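Long-range contact in PH1570-like domain-containing protein (Pyrococcus horikoshii, PDB 2HQ4), which is of unknown function, a hypothetical archaeal protein of the Ph1570 family whose long antiparallel sheet is flanked by helices: residues A[41-50]-A[150-161]. Residues are numbered along the deposited sequence; the frame is centred on the assembly and turned at random.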
# COMPACT_ATOMS: atom_id res chain seq x y z
N LYS A 41 -1.86 -7.55 4.29
CA LYS A 41 -2.58 -8.31 3.28
C LYS A 41 -2.73 -7.55 1.93
O LYS A 41 -2.80 -8.15 0.88
CB LYS A 41 -3.95 -8.77 3.82
CG LYS A 41 -3.87 -9.89 4.91
CD LYS A 41 -5.30 -10.39 5.22
CE LYS A 41 -5.32 -11.34 6.45
NZ LYS A 41 -6.73 -11.81 6.66
N VAL A 42 -2.84 -6.22 1.99
CA VAL A 42 -2.78 -5.42 0.75
C VAL A 42 -1.41 -5.63 0.07
O VAL A 42 -1.33 -5.87 -1.14
CB VAL A 42 -3.02 -3.90 1.04
CG1 VAL A 42 -2.89 -3.08 -0.27
CG2 VAL A 42 -4.39 -3.71 1.67
N LEU A 43 -0.34 -5.62 0.85
CA LEU A 43 0.98 -5.81 0.27
C LEU A 43 1.12 -7.23 -0.33
O LEU A 43 1.66 -7.43 -1.44
CB LEU A 43 2.05 -5.48 1.32
CG LEU A 43 2.55 -4.00 1.31
CD1 LEU A 43 1.44 -2.96 1.37
CD2 LEU A 43 3.49 -3.86 2.47
N LEU A 44 0.59 -8.22 0.38
CA LEU A 44 0.57 -9.62 -0.13
C LEU A 44 -0.15 -9.73 -1.45
O LEU A 44 0.33 -10.39 -2.40
CB LEU A 44 -0.12 -10.57 0.87
CG LEU A 44 0.69 -10.83 2.12
CD1 LEU A 44 -0.14 -11.68 3.15
CD2 LEU A 44 1.92 -11.59 1.69
N ALA A 45 -1.31 -9.08 -1.54
CA ALA A 45 -2.06 -9.09 -2.79
C ALA A 45 -1.29 -8.41 -3.93
O ALA A 45 -1.31 -8.88 -5.07
CB ALA A 45 -3.42 -8.41 -2.58
N MET A 46 -0.59 -7.32 -3.62
CA MET A 46 0.25 -6.64 -4.64
C MET A 46 1.36 -7.57 -5.16
O MET A 46 1.67 -7.56 -6.35
CB MET A 46 0.89 -5.36 -4.03
CG MET A 46 -0.14 -4.21 -3.68
SD MET A 46 0.56 -2.87 -2.69
CE MET A 46 1.63 -2.12 -3.94
N ILE A 47 1.99 -8.33 -4.26
CA ILE A 47 3.08 -9.27 -4.61
C ILE A 47 2.54 -10.39 -5.50
O ILE A 47 3.12 -10.70 -6.55
CB ILE A 47 3.75 -9.86 -3.31
CG1 ILE A 47 4.60 -8.79 -2.63
CG2 ILE A 47 4.63 -11.07 -3.64
CD1 ILE A 47 4.94 -9.06 -1.06
N TYR A 48 1.42 -10.98 -5.09
CA TYR A 48 0.72 -11.97 -5.89
C TYR A 48 0.45 -11.46 -7.31
O TYR A 48 0.74 -12.15 -8.31
CB TYR A 48 -0.58 -12.34 -5.18
CG TYR A 48 -1.38 -13.45 -5.83
CD1 TYR A 48 -1.19 -14.79 -5.47
CD2 TYR A 48 -2.38 -13.15 -6.77
CE1 TYR A 48 -1.96 -15.83 -6.07
CE2 TYR A 48 -3.13 -14.17 -7.38
CZ TYR A 48 -2.92 -15.49 -7.01
OH TYR A 48 -3.70 -16.46 -7.60
N GLU A 49 -0.13 -10.27 -7.39
CA GLU A 49 -0.46 -9.70 -8.68
C GLU A 49 0.80 -9.44 -9.53
O GLU A 49 0.77 -9.69 -10.74
CB GLU A 49 -1.30 -8.42 -8.52
CG GLU A 49 -1.57 -7.71 -9.84
CD GLU A 49 -2.53 -6.55 -9.71
OE1 GLU A 49 -3.28 -6.49 -8.71
OE2 GLU A 49 -2.57 -5.71 -10.65
N LEU A 50 1.90 -9.00 -8.91
CA LEU A 50 3.15 -8.74 -9.61
C LEU A 50 3.77 -10.01 -10.26
O LEU A 50 4.32 -9.94 -11.36
CB LEU A 50 4.18 -8.07 -8.70
CG LEU A 50 4.07 -6.56 -8.40
CD1 LEU A 50 5.23 -6.15 -7.45
CD2 LEU A 50 4.14 -5.72 -9.74
N ILE A 150 2.19 3.47 -8.65
CA ILE A 150 1.96 2.45 -7.58
C ILE A 150 0.57 2.65 -6.94
O ILE A 150 -0.02 1.71 -6.40
CB ILE A 150 3.07 2.48 -6.50
CG1 ILE A 150 4.45 2.32 -7.12
CG2 ILE A 150 2.82 1.39 -5.33
CD1 ILE A 150 4.51 1.41 -8.21
N ALA A 151 0.04 3.87 -7.00
CA ALA A 151 -1.29 4.15 -6.40
C ALA A 151 -2.34 3.14 -6.82
O ALA A 151 -3.04 2.62 -5.98
CB ALA A 151 -1.80 5.60 -6.70
N ASN A 152 -2.46 2.86 -8.12
CA ASN A 152 -3.51 1.93 -8.61
C ASN A 152 -3.37 0.50 -8.11
O ASN A 152 -4.37 -0.19 -7.95
CB ASN A 152 -3.61 1.91 -10.16
CG ASN A 152 -3.79 3.34 -10.74
OD1 ASN A 152 -4.87 3.69 -11.25
ND2 ASN A 152 -2.77 4.17 -10.60
N LYS A 153 -2.13 0.07 -7.92
CA LYS A 153 -1.82 -1.26 -7.39
C LYS A 153 -2.36 -1.41 -5.96
O LYS A 153 -2.78 -2.52 -5.56
CB LYS A 153 -0.33 -1.47 -7.40
CG LYS A 153 0.30 -1.47 -8.84
CD LYS A 153 1.81 -1.74 -8.73
CE LYS A 153 2.55 -1.73 -10.11
NZ LYS A 153 1.70 -2.09 -11.28
N ILE A 154 -2.29 -0.33 -5.20
CA ILE A 154 -2.83 -0.25 -3.82
C ILE A 154 -4.33 -0.12 -3.81
O ILE A 154 -5.02 -0.86 -3.08
CB ILE A 154 -2.16 0.90 -2.99
CG1 ILE A 154 -0.67 0.63 -2.79
CG2 ILE A 154 -2.80 1.10 -1.58
CD1 ILE A 154 0.13 1.92 -2.48
N LEU A 155 -4.85 0.80 -4.63
CA LEU A 155 -6.26 1.16 -4.62
C LEU A 155 -7.13 -0.06 -4.91
O LEU A 155 -8.26 -0.14 -4.42
CB LEU A 155 -6.54 2.26 -5.64
CG LEU A 155 -6.04 3.68 -5.35
CD1 LEU A 155 -6.27 4.62 -6.57
CD2 LEU A 155 -6.72 4.20 -4.08
N LYS A 156 -6.57 -1.01 -5.66
CA LYS A 156 -7.29 -2.24 -6.06
C LYS A 156 -7.66 -3.13 -4.84
O LYS A 156 -8.65 -3.88 -4.88
CB LYS A 156 -6.43 -3.01 -7.05
CG LYS A 156 -6.96 -4.38 -7.44
CD LYS A 156 -6.09 -5.03 -8.53
CE LYS A 156 -5.71 -4.03 -9.61
NZ LYS A 156 -4.93 -4.71 -10.67
N TYR A 157 -6.88 -3.02 -3.77
CA TYR A 157 -6.96 -3.99 -2.67
C TYR A 157 -7.29 -3.38 -1.32
O TYR A 157 -7.43 -4.13 -0.32
CB TYR A 157 -5.66 -4.77 -2.55
CG TYR A 157 -5.39 -5.60 -3.77
CD1 TYR A 157 -6.26 -6.61 -4.16
CD2 TYR A 157 -4.24 -5.38 -4.53
CE1 TYR A 157 -6.00 -7.38 -5.30
CE2 TYR A 157 -3.97 -6.15 -5.66
CZ TYR A 157 -4.86 -7.13 -6.03
OH TYR A 157 -4.58 -7.87 -7.15
N ILE A 158 -7.42 -2.06 -1.26
CA ILE A 158 -7.57 -1.45 0.08
C ILE A 158 -8.93 -1.64 0.69
O ILE A 158 -9.13 -1.29 1.87
CB ILE A 158 -7.25 0.07 0.14
CG1 ILE A 158 -8.13 0.86 -0.85
CG2 ILE A 158 -5.76 0.32 0.05
CD1 ILE A 158 -7.96 2.40 -0.71
N TRP A 159 -9.87 -2.13 -0.10
CA TRP A 159 -11.24 -2.31 0.41
C TRP A 159 -11.48 -3.70 0.91
O TRP A 159 -12.49 -3.94 1.57
CB TRP A 159 -12.27 -1.94 -0.66
CG TRP A 159 -12.08 -0.56 -1.07
CD1 TRP A 159 -11.68 -0.12 -2.30
CD2 TRP A 159 -12.21 0.61 -0.24
NE1 TRP A 159 -11.58 1.25 -2.29
CE2 TRP A 159 -11.90 1.72 -1.04
CE3 TRP A 159 -12.58 0.82 1.10
CZ2 TRP A 159 -11.93 3.04 -0.55
CZ3 TRP A 159 -12.62 2.13 1.60
CH2 TRP A 159 -12.31 3.22 0.76
N LYS A 160 -10.58 -4.60 0.56
CA LYS A 160 -10.71 -6.02 0.84
C LYS A 160 -10.21 -6.49 2.22
O LYS A 160 -10.58 -7.58 2.66
CB LYS A 160 -10.01 -6.84 -0.26
CG LYS A 160 -10.91 -7.36 -1.37
CD LYS A 160 -10.64 -8.86 -1.59
CE LYS A 160 -11.24 -9.41 -2.90
NZ LYS A 160 -10.68 -8.72 -4.11
N TRP A 161 -9.39 -5.69 2.93
CA TRP A 161 -8.74 -6.22 4.15
C TRP A 161 -8.48 -5.28 5.37
O TRP A 161 -9.09 -4.22 5.54
CB TRP A 161 -7.44 -6.96 3.74
CG TRP A 161 -7.69 -8.18 2.87
CD1 TRP A 161 -8.32 -9.35 3.25
CD2 TRP A 161 -7.31 -8.36 1.50
NE1 TRP A 161 -8.36 -10.23 2.20
CE2 TRP A 161 -7.75 -9.66 1.11
CE3 TRP A 161 -6.66 -7.56 0.56
CZ2 TRP A 161 -7.55 -10.16 -0.18
CZ3 TRP A 161 -6.47 -8.06 -0.72
CH2 TRP A 161 -6.91 -9.35 -1.08
O HOH W 1 -1.78 -4.57 -7.11
O HOH W 2 0.75 -5.00 -10.32
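Glu-49 reaches Lys-156 and Tyr-157 because its CG stands anti to the backbone N (chi1 175°) and its chain runs on extended, carrying the carboxylate off helix 41-50. Lys-156 leaves its backbone in the same first rotamer, but a bend at chi3 (-43°) turns its ammonium back to meet the acid. Lys-156 NZ lies 2.6 Å from Glu-49 OE2, a salt bridge made on the syn side and 24° out of the carboxylate plane. Glu-49 OE1 accepts a very short 2.5 Å hydrogen bond from Tyr-157 OH; it sits at the edge of the phenol ring, near its plane, and the ring stands steeply to the carboxylate.

Tyr-157 is sandwiched: Ala-45 CB sits 3.5 Å above the centre of one face, a CH-pi contact, while Lys-156 CG covers the opposite face. A methyl suits this place, since it lets the flat ring lie close to the helix. The same CB touches Trp-161 CZ3 at 3.6 Å, and the aliphatic chain of Lys-41 crosses the indole, its CD 3.8 Å from Trp-161 CD1. Val-42, branched at CB, sets CG1 against Tyr-157 CB and CG2 against the Tyr-157 carbonyl oxygen. Unbranched, flexible Met-46 brings SD 3.7 Å from Ile-154 CG1, and its CE reaches Ile-150 CG2. Ile-154 also packs on Phe-143 and Phe-145, Met-46 on Phe-23, so both segments meet over one sheet.

One water joins Glu-49 OE1, weakly, to Lys-153 O. With a phenol and an ammonium both donating to it, the carboxylate of Glu-49 is probably stabilised as the anion, a polar tie beside an apolar and aromatic seam that holds the chain's end against helix 40-55.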